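Local coordinates for protein putative glutaryl-CoA dehydrogenase (PDB 2EBA) that binds flavin-adenine dinucleotide and is a flavoprotein of the acyl-CoA dehydrogenase family, at residues F129-P134 / V174-D179; G142-R147 / G159-I164; T154-G159 / L217-V222. All coordinates share one frame; numbering follows the deposited sequence.

Overall arrangement
All three contacts lie in the beta domain in the middle of the chain. Contacts 1 and 2 are buried neighbours, their centres about 5 Å apart, and both touch FAD. Contact 1 is a short parallel strand pairing whose loop end binds the flavin; contact 2 sets a loop against strand 154-165. A salt bridge from Glu133 to Lys161 joins them. Contact 3 shares Gly159 with contact 2 and uses the outer part of that strand, 12 to 13 Å from the other two centres. It is an antiparallel pairing broken by one beta bulge, with one apolar, buried face and one charged, solvent-facing side, and it packs on contact 1 through Ile175 against Leu157 and Leu217.

Contact 1 (F129-P134 / V174-D179); sequences FGLTEP and VIWAKD. With FAD (flavin-adenine dinucleotide), chain I.
Phe129 and Trp176 make the tight centre of this contact. The indole nitrogen sits over one face of the phenyl ring, with Trp176 NE1 3.3 Å from Phe129 CE2, while the two ring planes are inclined at 55°, too oblique for either a stack or an edge-to-face pair. With CG anti to its backbone N (chi1 177°), Phe129 is turned so that the rim of its ring also meets the cofactor, CD1 lying 3.8 Å from FAD O2 near the ring plane. The indole has its own rim partner: Gly130 O is 3.3 Å from Trp176 CD1. Leu131 closes in obliquely, its CD1 branch 3.9 Å from Trp176 CB. Beneath these side chains the strands run parallel, Gly130 N giving a 2.8 Å hydrogen bond to Val174 O and Gly130 O accepting one from Trp176 N. The pairing belongs to the beta-rich middle domain of the acyl-CoA dehydrogenase fold, where the end of strand 127-130 opens into the flavin site. Phe129 O accepts a hydrogen bond from FAD N3, and FAD O2 is gripped by two backbone donors, Leu131 N and Thr132 N, the latter bond nearly straight at 170°. Thr132 OG1 adds a 2.7 Å hydrogen bond to FAD N1; these donors would probably draw electron density toward that edge of the flavin. Helix 235-269 packs on the aromatic pair through Cys240, Ala236 and Pro237. Past Trp176 the contact slackens. Glu133 OE2 stays 4.5 Å from Trp176 O, and the gap is bridged by Lys161 NZ, which forms a salt bridge with Glu133 OE2 and hydrogen bonds with the carbonyls of Trp176 and Leu131. The pairing of the two segments does not continue beyond this point, and Asp179 is exposed to solvent.

Contact 2 (G142-R147 / G159-I164); sequences GNMKTR and GTKMWI. With FAD (flavin-adenine dinucleotide), chain I.
Thr146 meets Gly159 and Lys161 from the loop side of strand 154-165. Its CB stands 3.9 Å from Gly159 CA and 4.0 Å from Lys161 NZ, and from there the side chain forks. The methyl branch, CG2, lies against Gly159, also 3.9 Å from its CA. The hydroxyl branch comes closer: Thr146 OG1 is 3.4 Å from Gly159 CA, packed directly on the bare alpha carbon, and 3.5 Å from Lys161 CE. The hydroxyl's hydrogen bond is with Glu133 OE2, the same carboxylate oxygen that pairs with Lys161 NZ. Strand 154-165 belongs to the antiparallel part of the middle domain of this flavoprotein fold, and a G1 beta bulge at Trp163 and Ile164, facing strand 212-217, marks where it turns a corner at the flavin. Lys161 bends at chi2 (-59°), bringing its ammonium group back to the loop, with Met144 CG 4.2 Å from Lys161 NZ. At the flavin end, Trp163 CB is 3.4 Å from FAD C9A, and Ile164 CD1 approaches FAD N3 at 3.8 Å.

Contact 3 (T154-G159 / L217-V222); sequences TWVLNG and LEEVRV
Trp155 and Val222 are joined by a reciprocal pair of short hydrogen bonds, Trp155 N to Val222 O at 2.6 Å and Val222 N back to Trp155 O. Two residues along, Leu157 and Val220 repeat the exchange, with Leu157 N 2.7 Å from Val220 O, and Gly159 pairs in the same way with Leu217. Asn158 supplies a side-chain bond between the last two pairs: Glu219 N lies 2.6 Å from Asn158 OD1, approaching from above the amide plane, 47° out of it, and not along a lone pair. The other end of that amide gives a weak bond, Asn158 ND2 to Glu219 OE1 at 3.3 Å, so both amide atoms are used on one residue. This is an antiparallel pairing within the beta domain of the acyl-CoA dehydrogenase fold, interrupted by a G1 beta bulge in which Glu219, in the left-handed backbone region, and Val220 both face Leu157. On the outward side the Glu219 chain bends at chi2 over Val156, and its OE2 comes within 3.0 Å of Val156 CG2; chi1 of 67° puts CG1 between the backbone N and the carbonyl carbon and leaves CG2 anti to the N, facing Glu219. At the far end of this face Thr154 OG1 lies over the guanidinium of Arg221, 3.6 Å from Arg221 NH2. The opposite face is apolar. Leu157 and Leu217 run alongside each other in the same direction, with Leu157 CB 4.1 Å from Leu217 CD2; Leu157 CD2 also reaches Val222 CG2 at 4.0 Å. Strand 184-190 packs on this face, Val189 against Leu157 and Val220, and the indole of Trp155 extends beyond the pairing to an edge-to-face meeting with Phe187 and a hydrogen bond from NE1 to Glu224.

Contact 1 (F129-P134 / V174-D179)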
loop_
_atom_site.group_PDB
_atom_site.type_symbol
_atom_site.label_atom_id
_atom_site.label_comp_id
_atom_site.label_asym_id
_atom_site.label_seq_id
_atom_site.Cartn_x
_atom_site.Cartn_y
_atom_site.Cartn_z
ATOM N N PHE A 129 33.372 -7.469 -10.432
ATOM C CA PHE A 129 33.284 -8.087 -9.126
ATOM C C PHE A 129 32.448 -9.343 -9.269
ATOM O O PHE A 129 31.268 -9.284 -9.586
ATOM C CB PHE A 129 32.649 -7.058 -8.192
ATOM C CG PHE A 129 32.404 -7.531 -6.795
ATOM C CD1 PHE A 129 31.218 -8.159 -6.465
ATOM C CD2 PHE A 129 33.301 -7.239 -5.789
ATOM C CE1 PHE A 129 30.918 -8.484 -5.155
ATOM C CE2 PHE A 129 33.015 -7.559 -4.458
ATOM C CZ PHE A 129 31.814 -8.181 -4.141
ATOM N N GLY A 130 33.085 -10.484 -9.062
ATOM C CA GLY A 130 32.379 -11.744 -9.187
ATOM C C GLY A 130 32.031 -12.416 -7.874
ATOM O O GLY A 130 32.845 -13.147 -7.308
ATOM N N LEU A 131 30.815 -12.173 -7.391
ATOM C CA LEU A 131 30.353 -12.782 -6.152
ATOM C C LEU A 131 29.170 -13.721 -6.382
ATOM O O LEU A 131 29.214 -14.889 -5.993
ATOM C CB LEU A 131 29.940 -11.711 -5.153
ATOM C CG LEU A 131 29.481 -12.272 -3.817
ATOM C CD1 LEU A 131 30.656 -12.954 -3.102
ATOM C CD2 LEU A 131 28.906 -11.140 -3.003
ATOM N N THR A 132 28.120 -13.201 -7.016
ATOM C CA THR A 132 26.901 -13.958 -7.311
ATOM C C THR A 132 27.103 -15.186 -8.198
ATOM O O THR A 132 27.831 -15.155 -9.186
ATOM C CB THR A 132 25.836 -13.062 -8.006
ATOM O OG1 THR A 132 25.511 -11.956 -7.158
ATOM C CG2 THR A 132 24.565 -13.854 -8.311
ATOM N N GLU A 133 26.433 -16.268 -7.837
ATOM C CA GLU A 133 26.507 -17.492 -8.605
ATOM C C GLU A 133 25.102 -17.941 -8.984
ATOM O O GLU A 133 24.118 -17.456 -8.442
ATOM C CB GLU A 133 27.239 -18.567 -7.808
ATOM C CG GLU A 133 28.736 -18.357 -7.832
ATOM C CD GLU A 133 29.495 -19.400 -7.058
ATOM O OE1 GLU A 133 29.056 -20.564 -7.060
ATOM O OE2 GLU A 133 30.537 -19.062 -6.461
ATOM N N PRO A 134 24.994 -18.862 -9.945
ATOM C CA PRO A 134 23.729 -19.410 -10.442
ATOM C C PRO A 134 22.682 -19.903 -9.428
ATOM O O PRO A 134 21.479 -19.871 -9.716
ATOM C CB PRO A 134 24.195 -20.525 -11.382
ATOM C CG PRO A 134 25.426 -19.942 -11.972
ATOM C CD PRO A 134 26.126 -19.336 -10.766
ATOM N N VAL A 174 37.637 -9.542 -9.744
ATOM C CA VAL A 174 37.734 -9.844 -8.325
ATOM C C VAL A 174 36.833 -11.023 -8.096
ATOM O O VAL A 174 35.621 -10.878 -8.008
ATOM C CB VAL A 174 37.251 -8.674 -7.473
ATOM C CG1 VAL A 174 37.411 -8.998 -5.999
ATOM C CG2 VAL A 174 38.030 -7.438 -7.836
ATOM N N ILE A 175 37.423 -12.204 -8.013
ATOM C CA ILE A 175 36.635 -13.396 -7.824
ATOM C C ILE A 175 36.680 -13.879 -6.400
ATOM O O ILE A 175 37.742 -13.901 -5.780
ATOM C CB ILE A 175 37.116 -14.525 -8.757
ATOM C CG1 ILE A 175 36.314 -14.504 -10.054
ATOM C CG2 ILE A 175 36.955 -15.875 -8.086
ATOM C CD1 ILE A 175 36.545 -13.297 -10.899
ATOM N N TRP A 176 35.512 -14.264 -5.886
ATOM C CA TRP A 176 35.398 -14.793 -4.532
ATOM C C TRP A 176 35.084 -16.276 -4.610
ATOM O O TRP A 176 34.108 -16.677 -5.240
ATOM C CB TRP A 176 34.288 -14.076 -3.753
ATOM C CG TRP A 176 34.488 -12.610 -3.700
ATOM C CD1 TRP A 176 34.017 -11.694 -4.589
ATOM C CD2 TRP A 176 35.340 -11.889 -2.795
ATOM N NE1 TRP A 176 34.528 -10.453 -4.307
ATOM C CE2 TRP A 176 35.344 -10.544 -3.211
ATOM C CE3 TRP A 176 36.106 -12.254 -1.680
ATOM C CZ2 TRP A 176 36.087 -9.559 -2.551
ATOM C CZ3 TRP A 176 36.847 -11.272 -1.027
ATOM C CH2 TRP A 176 36.830 -9.945 -1.467
ATOM N N ALA A 177 35.929 -17.086 -3.982
ATOM C CA ALA A 177 35.742 -18.531 -3.974
ATOM C C ALA A 177 36.036 -19.042 -2.585
ATOM O O ALA A 177 36.400 -18.276 -1.710
ATOM C CB ALA A 177 36.676 -19.190 -4.968
ATOM N N LYS A 178 35.866 -20.341 -2.385
ATOM C CA LYS A 178 36.147 -20.957 -1.099
ATOM C C LYS A 178 37.239 -22.019 -1.267
ATOM O O LYS A 178 37.530 -22.450 -2.385
ATOM C CB LYS A 178 34.880 -21.587 -0.518
ATOM C CG LYS A 178 33.928 -20.589 0.109
ATOM C CD LYS A 178 32.770 -21.262 0.856
ATOM C CE LYS A 178 31.800 -21.974 -0.082
ATOM N NZ LYS A 178 30.508 -22.336 0.571
ATOM N N ASP A 179 37.841 -22.425 -0.150
ATOM C CA ASP A 179 38.892 -23.431 -0.137
ATOM C C ASP A 179 38.443 -24.632 0.709
ATOM O O ASP A 179 39.249 -25.454 1.154
ATOM C CB ASP A 179 40.174 -22.818 0.433
ATOM C CG ASP A 179 39.999 -22.314 1.855
ATOM O OD1 ASP A 179 40.911 -21.629 2.356
ATOM O OD2 ASP A 179 38.956 -22.612 2.474
HETATM P PA FAD I . 17.654 -15.138 -5.538
HETATM O O1A FAD I . 17.237 -16.566 -5.816
HETATM O O2A FAD I . 18.783 -14.836 -4.584
HETATM O O5B FAD I . 16.318 -14.327 -5.107
HETATM C C5B FAD I . 15.125 -14.432 -5.685
HETATM C C4B FAD I . 13.913 -13.948 -4.931
HETATM O O4B FAD I . 13.940 -14.526 -3.450
HETATM C C3B FAD I . 14.271 -12.464 -4.380
HETATM O O3B FAD I . 13.002 -11.863 -4.149
HETATM C C2B FAD I . 14.797 -12.509 -2.926
HETATM O O2B FAD I . 14.330 -11.471 -2.153
HETATM C C1B FAD I . 14.035 -13.711 -2.426
HETATM N N9A FAD I . 14.900 -14.317 -1.325
HETATM C C8A FAD I . 16.119 -14.809 -1.473
HETATM N N7A FAD I . 16.511 -15.277 -0.241
HETATM C C5A FAD I . 15.504 -15.074 0.653
HETATM C C6A FAD I . 15.325 -15.345 2.051
HETATM N N6A FAD I . 16.292 -15.923 2.784
HETATM N N1A FAD I . 14.140 -14.999 2.654
HETATM C C2A FAD I . 13.133 -14.405 1.945
HETATM N N3A FAD I . 13.281 -14.134 0.607
HETATM C C4A FAD I . 14.450 -14.469 -0.055
HETATM N N1 FAD I . 26.324 -9.789 -8.626
HETATM C C2 FAD I . 27.669 -9.608 -8.405
HETATM O O2 FAD I . 28.255 -10.275 -7.535
HETATM N N3 FAD I . 28.370 -8.696 -9.146
HETATM C C4 FAD I . 27.746 -7.952 -10.119
HETATM O O4 FAD I . 28.407 -7.136 -10.793
HETATM C C4X FAD I . 26.368 -8.125 -10.365
HETATM N N5 FAD I . 25.721 -7.409 -11.351
HETATM C C5X FAD I . 24.387 -7.602 -11.619
HETATM C C6 FAD I . 23.763 -6.874 -12.665
HETATM C C7 FAD I . 22.395 -7.088 -12.970
HETATM C C7M FAD I . 21.803 -6.288 -14.111
HETATM C C8 FAD I . 21.634 -8.033 -12.211
HETATM C C8M FAD I . 20.171 -8.326 -12.470
HETATM C C9 FAD I . 22.258 -8.746 -11.173
HETATM C C9A FAD I . 23.643 -8.559 -10.849
HETATM N N10 FAD I . 24.305 -9.279 -9.831
HETATM C C10 FAD I . 25.645 -9.076 -9.590
HETATM C "C1'" FAD I . 23.613 -10.287 -9.016
HETATM C "C2'" FAD I . 22.588 -9.733 -8.069
HETATM O "O2'" FAD I . 23.237 -9.284 -6.890
HETATM C "C3'" FAD I . 21.585 -10.822 -7.826
HETATM O "O3'" FAD I . 20.628 -10.776 -8.880
HETATM C "C4'" FAD I . 20.845 -10.705 -6.499
HETATM O "O4'" FAD I . 21.647 -11.215 -5.429
HETATM C "C5'" FAD I . 19.551 -11.495 -6.540
HETATM O "O5'" FAD I . 19.829 -12.877 -6.445
HETATM P P FAD I . 19.364 -13.984 -7.534
HETATM O O1P FAD I . 19.112 -13.363 -8.873
HETATM O O2P FAD I . 20.377 -15.102 -7.485
HETATM O O3P FAD I . 17.938 -14.444 -6.970
#

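Contact 2 (G142-R147 / G159-I164)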
loop_
_atom_site.group_PDB
_atom_site.type_symbol
_atom_site.label_atom_id
_atom_site.label_comp_id
_atom_site.label_asym_id
_atom_site.label_seq_id
_atom_site.Cartn_x
_atom_site.Cartn_y
_atom_site.Cartn_z
ATOM N N GLY A 142 26.505 -19.352 1.158
ATOM C CA GLY A 142 25.886 -20.642 0.909
ATOM C C GLY A 142 25.886 -21.161 -0.518
ATOM O O GLY A 142 25.983 -22.369 -0.730
ATOM N N ASN A 143 25.769 -20.276 -1.500
ATOM C CA ASN A 143 25.753 -20.724 -2.883
ATOM C C ASN A 143 27.055 -20.498 -3.599
ATOM O O ASN A 143 27.119 -20.659 -4.807
ATOM C CB ASN A 143 24.626 -20.049 -3.661
ATOM C CG ASN A 143 23.262 -20.557 -3.254
ATOM O OD1 ASN A 143 23.081 -21.754 -3.019
ATOM N ND2 ASN A 143 22.290 -19.659 -3.178
ATOM N N MET A 144 28.088 -20.119 -2.856
ATOM C CA MET A 144 29.407 -19.893 -3.448
ATOM C C MET A 144 30.089 -21.232 -3.691
ATOM O O MET A 144 30.778 -21.746 -2.801
ATOM C CB MET A 144 30.291 -19.059 -2.512
ATOM C CG MET A 144 31.719 -18.861 -3.011
ATOM S SD MET A 144 32.724 -17.980 -1.858
ATOM C CE MET A 144 32.144 -16.458 -2.081
ATOM N N LYS A 145 29.918 -21.820 -4.873
ATOM C CA LYS A 145 30.583 -23.093 -5.104
ATOM C C LYS A 145 31.848 -22.980 -5.911
ATOM O O LYS A 145 32.381 -24.001 -6.364
ATOM C CB LYS A 145 29.666 -24.099 -5.776
ATOM C CG LYS A 145 28.426 -24.307 -5.012
ATOM C CD LYS A 145 27.328 -24.063 -5.980
ATOM C CE LYS A 145 26.036 -24.449 -5.396
ATOM N NZ LYS A 145 25.924 -25.920 -5.514
ATOM N N THR A 146 32.322 -21.757 -6.119
ATOM C CA THR A 146 33.562 -21.595 -6.853
ATOM C C THR A 146 34.659 -21.997 -5.866
ATOM O O THR A 146 34.732 -21.459 -4.758
ATOM C CB THR A 146 33.768 -20.138 -7.285
ATOM O OG1 THR A 146 32.766 -19.785 -8.238
ATOM C CG2 THR A 146 35.139 -19.941 -7.893
ATOM N N ARG A 147 35.513 -22.930 -6.262
ATOM C CA ARG A 147 36.574 -23.382 -5.383
ATOM C C ARG A 147 37.948 -22.863 -5.733
ATOM O O ARG A 147 38.226 -22.494 -6.872
ATOM C CB ARG A 147 36.615 -24.899 -5.360
ATOM C CG ARG A 147 35.531 -25.498 -4.537
ATOM C CD ARG A 147 35.741 -25.148 -3.080
ATOM N NE ARG A 147 34.629 -25.615 -2.264
ATOM C CZ ARG A 147 33.396 -25.121 -2.337
ATOM N NH1 ARG A 147 33.125 -24.138 -3.190
ATOM N NH2 ARG A 147 32.434 -25.609 -1.554
ATOM N N GLY A 159 34.747 -22.546 -10.972
ATOM C CA GLY A 159 33.421 -22.120 -10.577
ATOM C C GLY A 159 32.768 -21.259 -11.629
ATOM O O GLY A 159 33.318 -21.040 -12.705
ATOM N N THR A 160 31.587 -20.757 -11.319
ATOM C CA THR A 160 30.870 -19.907 -12.248
ATOM C C THR A 160 30.236 -18.710 -11.531
ATOM O O THR A 160 29.836 -18.805 -10.372
ATOM C CB THR A 160 29.773 -20.708 -12.977
ATOM O OG1 THR A 160 30.386 -21.613 -13.900
ATOM C CG2 THR A 160 28.833 -19.782 -13.720
ATOM N N LYS A 161 30.166 -17.578 -12.224
ATOM C CA LYS A 161 29.565 -16.377 -11.670
ATOM C C LYS A 161 28.515 -15.888 -12.655
ATOM O O LYS A 161 28.720 -15.918 -13.871
ATOM C CB LYS A 161 30.637 -15.299 -11.437
ATOM C CG LYS A 161 31.713 -15.700 -10.431
ATOM C CD LYS A 161 31.117 -16.026 -9.058
ATOM C CE LYS A 161 32.208 -16.356 -8.035
ATOM N NZ LYS A 161 31.682 -16.780 -6.697
ATOM N N MET A 162 27.372 -15.458 -12.133
ATOM C CA MET A 162 26.272 -15.007 -12.983
ATOM C C MET A 162 25.962 -13.539 -12.742
ATOM O O MET A 162 26.076 -13.035 -11.624
ATOM C CB MET A 162 25.004 -15.826 -12.743
ATOM C CG MET A 162 24.496 -16.610 -13.959
ATOM S SD MET A 162 24.744 -15.779 -15.537
ATOM C CE MET A 162 23.269 -15.055 -15.775
ATOM N N TRP A 163 25.547 -12.872 -13.810
ATOM C CA TRP A 163 25.176 -11.470 -13.762
ATOM C C TRP A 163 26.317 -10.570 -13.304
ATOM O O TRP A 163 26.108 -9.735 -12.463
ATOM C CB TRP A 163 23.984 -11.257 -12.810
ATOM C CG TRP A 163 22.800 -12.187 -12.996
ATOM C CD1 TRP A 163 22.360 -13.135 -12.121
ATOM C CD2 TRP A 163 21.942 -12.271 -14.140
ATOM N NE1 TRP A 163 21.284 -13.810 -12.649
ATOM C CE2 TRP A 163 21.009 -13.301 -13.888
ATOM C CE3 TRP A 163 21.872 -11.580 -15.352
ATOM C CZ2 TRP A 163 20.023 -13.655 -14.808
ATOM C CZ3 TRP A 163 20.888 -11.934 -16.269
ATOM C CH2 TRP A 163 19.979 -12.963 -15.988
ATOM N N ILE A 164 27.515 -10.716 -13.853
ATOM C CA ILE A 164 28.616 -9.868 -13.409
ATOM C C ILE A 164 28.783 -8.648 -14.299
ATOM O O ILE A 164 29.048 -8.781 -15.496
ATOM C CB ILE A 164 29.927 -10.661 -13.384
ATOM C CG1 ILE A 164 29.711 -11.959 -12.600
ATOM C CG2 ILE A 164 31.047 -9.821 -12.765
ATOM C CD1 ILE A 164 29.112 -11.769 -11.225
HETATM P PA FAD I . 17.654 -15.138 -5.538
HETATM O O1A FAD I . 17.237 -16.566 -5.816
HETATM O O2A FAD I . 18.783 -14.836 -4.584
HETATM O O5B FAD I . 16.318 -14.327 -5.107
HETATM C C5B FAD I . 15.125 -14.432 -5.685
HETATM C C4B FAD I . 13.913 -13.948 -4.931
HETATM O O4B FAD I . 13.940 -14.526 -3.450
HETATM C C3B FAD I . 14.271 -12.464 -4.380
HETATM O O3B FAD I . 13.002 -11.863 -4.149
HETATM C C2B FAD I . 14.797 -12.509 -2.926
HETATM O O2B FAD I . 14.330 -11.471 -2.153
HETATM C C1B FAD I . 14.035 -13.711 -2.426
HETATM N N9A FAD I . 14.900 -14.317 -1.325
HETATM C C8A FAD I . 16.119 -14.809 -1.473
HETATM N N7A FAD I . 16.511 -15.277 -0.241
HETATM C C5A FAD I . 15.504 -15.074 0.653
HETATM C C6A FAD I . 15.325 -15.345 2.051
HETATM N N6A FAD I . 16.292 -15.923 2.784
HETATM N N1A FAD I . 14.140 -14.999 2.654
HETATM C C2A FAD I . 13.133 -14.405 1.945
HETATM N N3A FAD I . 13.281 -14.134 0.607
HETATM C C4A FAD I . 14.450 -14.469 -0.055
HETATM N N1 FAD I . 26.324 -9.789 -8.626
HETATM C C2 FAD I . 27.669 -9.608 -8.405
HETATM O O2 FAD I . 28.255 -10.275 -7.535
HETATM N N3 FAD I . 28.370 -8.696 -9.146
HETATM C C4 FAD I . 27.746 -7.952 -10.119
HETATM O O4 FAD I . 28.407 -7.136 -10.793
HETATM C C4X FAD I . 26.368 -8.125 -10.365
HETATM N N5 FAD I . 25.721 -7.409 -11.351
HETATM C C5X FAD I . 24.387 -7.602 -11.619
HETATM C C6 FAD I . 23.763 -6.874 -12.665
HETATM C C7 FAD I . 22.395 -7.088 -12.970
HETATM C C7M FAD I . 21.803 -6.288 -14.111
HETATM C C8 FAD I . 21.634 -8.033 -12.211
HETATM C C8M FAD I . 20.171 -8.326 -12.470
HETATM C C9 FAD I . 22.258 -8.746 -11.173
HETATM C C9A FAD I . 23.643 -8.559 -10.849
HETATM N N10 FAD I . 24.305 -9.279 -9.831
HETATM C C10 FAD I . 25.645 -9.076 -9.590
HETATM C "C1'" FAD I . 23.613 -10.287 -9.016
HETATM C "C2'" FAD I . 22.588 -9.733 -8.069
HETATM O "O2'" FAD I . 23.237 -9.284 -6.890
HETATM C "C3'" FAD I . 21.585 -10.822 -7.826
HETATM O "O3'" FAD I . 20.628 -10.776 -8.880
HETATM C "C4'" FAD I . 20.845 -10.705 -6.499
HETATM O "O4'" FAD I . 21.647 -11.215 -5.429
HETATM C "C5'" FAD I . 19.551 -11.495 -6.540
HETATM O "O5'" FAD I . 19.829 -12.877 -6.445
HETATM P P FAD I . 19.364 -13.984 -7.534
HETATM O O1P FAD I . 19.112 -13.363 -8.873
HETATM O O2P FAD I . 20.377 -15.102 -7.485
HETATM O O3P FAD I . 17.938 -14.444 -6.970
#

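Contact 3 (T154-G159 / L217-V222)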
loop_
_atom_site.group_PDB
_atom_site.type_symbol
_atom_site.label_atom_id
_atom_site.label_comp_id
_atom_site.label_asym_id
_atom_site.label_seq_id
_atom_site.Cartn_x
_atom_site.Cartn_y
_atom_site.Cartn_z
ATOM N N THR A 154 50.518 -21.284 -6.042
ATOM C CA THR A 154 49.596 -20.776 -7.033
ATOM C C THR A 154 48.276 -21.436 -6.666
ATOM O O THR A 154 48.268 -22.493 -6.031
ATOM C CB THR A 154 49.994 -21.139 -8.501
ATOM O OG1 THR A 154 49.934 -22.558 -8.683
ATOM C CG2 THR A 154 51.401 -20.626 -8.835
ATOM N N TRP A 155 47.169 -20.796 -7.029
ATOM C CA TRP A 155 45.842 -21.333 -6.742
ATOM C C TRP A 155 45.119 -21.683 -8.034
ATOM O O TRP A 155 45.265 -20.981 -9.038
ATOM C CB TRP A 155 44.975 -20.307 -6.005
ATOM C CG TRP A 155 45.492 -19.847 -4.700
ATOM C CD1 TRP A 155 46.511 -18.968 -4.486
ATOM C CD2 TRP A 155 45.001 -20.220 -3.414
ATOM N NE1 TRP A 155 46.686 -18.763 -3.142
ATOM C CE2 TRP A 155 45.774 -19.520 -2.456
ATOM C CE3 TRP A 155 43.982 -21.077 -2.973
ATOM C CZ2 TRP A 155 45.562 -19.651 -1.080
ATOM C CZ3 TRP A 155 43.766 -21.207 -1.603
ATOM C CH2 TRP A 155 44.557 -20.495 -0.670
ATOM N N VAL A 156 44.340 -22.762 -8.007
ATOM C CA VAL A 156 43.565 -23.164 -9.176
ATOM C C VAL A 156 42.110 -22.943 -8.814
ATOM O O VAL A 156 41.604 -23.514 -7.849
ATOM C CB VAL A 156 43.779 -24.652 -9.567
ATOM C CG1 VAL A 156 43.207 -25.580 -8.505
ATOM C CG2 VAL A 156 43.112 -24.924 -10.902
ATOM N N LEU A 157 41.445 -22.089 -9.582
ATOM C CA LEU A 157 40.051 -21.759 -9.338
ATOM C C LEU A 157 39.108 -22.419 -10.332
ATOM O O LEU A 157 39.404 -22.508 -11.533
ATOM C CB LEU A 157 39.860 -20.238 -9.385
ATOM C CG LEU A 157 40.253 -19.379 -8.172
ATOM C CD1 LEU A 157 41.609 -19.800 -7.630
ATOM C CD2 LEU A 157 40.270 -17.910 -8.577
ATOM N N ASN A 158 37.974 -22.886 -9.812
ATOM C CA ASN A 158 36.932 -23.536 -10.609
ATOM C C ASN A 158 35.564 -23.106 -10.089
ATOM O O ASN A 158 35.253 -23.283 -8.915
ATOM C CB ASN A 158 37.031 -25.067 -10.518
ATOM C CG ASN A 158 38.103 -25.650 -11.426
ATOM O OD1 ASN A 158 37.968 -25.644 -12.652
ATOM N ND2 ASN A 158 39.172 -26.159 -10.825
ATOM N N GLY A 159 34.747 -22.546 -10.972
ATOM C CA GLY A 159 33.421 -22.120 -10.577
ATOM C C GLY A 159 32.768 -21.259 -11.629
ATOM O O GLY A 159 33.318 -21.040 -12.705
ATOM N N LEU A 217 35.108 -20.079 -14.817
ATOM C CA LEU A 217 36.496 -20.325 -14.494
ATOM C C LEU A 217 36.722 -21.828 -14.510
ATOM O O LEU A 217 36.175 -22.566 -13.695
ATOM C CB LEU A 217 36.849 -19.741 -13.119
ATOM C CG LEU A 217 36.910 -18.210 -13.070
ATOM C CD1 LEU A 217 35.515 -17.668 -12.840
ATOM C CD2 LEU A 217 37.863 -17.752 -11.967
ATOM N N GLU A 218 37.532 -22.271 -15.460
ATOM C CA GLU A 218 37.840 -23.681 -15.624
ATOM C C GLU A 218 39.334 -23.886 -15.381
ATOM O O GLU A 218 40.161 -23.541 -16.229
ATOM C CB GLU A 218 37.466 -24.102 -17.046
ATOM C CG GLU A 218 36.941 -25.513 -17.202
ATOM C CD GLU A 218 36.423 -25.776 -18.617
ATOM O OE1 GLU A 218 37.173 -25.527 -19.589
ATOM O OE2 GLU A 218 35.266 -26.233 -18.756
ATOM N N GLU A 219 39.672 -24.432 -14.213
ATOM C CA GLU A 219 41.064 -24.691 -13.837
ATOM C C GLU A 219 41.936 -23.451 -14.048
ATOM O O GLU A 219 43.025 -23.536 -14.600
ATOM C CB GLU A 219 41.613 -25.848 -14.673
ATOM C CG GLU A 219 42.536 -26.786 -13.919
ATOM C CD GLU A 219 41.830 -27.563 -12.814
ATOM O OE1 GLU A 219 40.689 -28.023 -13.032
ATOM O OE2 GLU A 219 42.427 -27.731 -11.729
ATOM N N VAL A 220 41.450 -22.301 -13.597
ATOM C CA VAL A 220 42.177 -21.038 -13.754
ATOM C C VAL A 220 43.283 -20.906 -12.725
ATOM O O VAL A 220 43.021 -20.960 -11.515
ATOM C CB VAL A 220 41.210 -19.833 -13.622
ATOM C CG1 VAL A 220 41.990 -18.542 -13.586
ATOM C CG2 VAL A 220 40.223 -19.831 -14.783
ATOM N N ARG A 221 44.524 -20.724 -13.165
ATOM C CA ARG A 221 45.588 -20.605 -12.184
ATOM C C ARG A 221 45.876 -19.150 -11.860
ATOM O O ARG A 221 45.926 -18.266 -12.740
ATOM C CB ARG A 221 46.892 -21.269 -12.638
ATOM C CG ARG A 221 46.760 -22.249 -13.786
ATOM C CD ARG A 221 47.351 -23.617 -13.414
ATOM N NE ARG A 221 48.758 -23.557 -13.013
ATOM C CZ ARG A 221 49.310 -24.394 -12.136
ATOM N NH1 ARG A 221 48.571 -25.342 -11.570
ATOM N NH2 ARG A 221 50.599 -24.280 -11.824
ATOM N N VAL A 222 46.075 -18.907 -10.574
ATOM C CA VAL A 222 46.351 -17.579 -10.095
ATOM C C VAL A 222 47.417 -17.635 -9.018
ATOM O O VAL A 222 47.286 -18.381 -8.045
ATOM C CB VAL A 222 45.098 -16.938 -9.470
ATOM C CG1 VAL A 222 45.308 -15.438 -9.336
ATOM C CG2 VAL A 222 43.860 -17.269 -10.304
#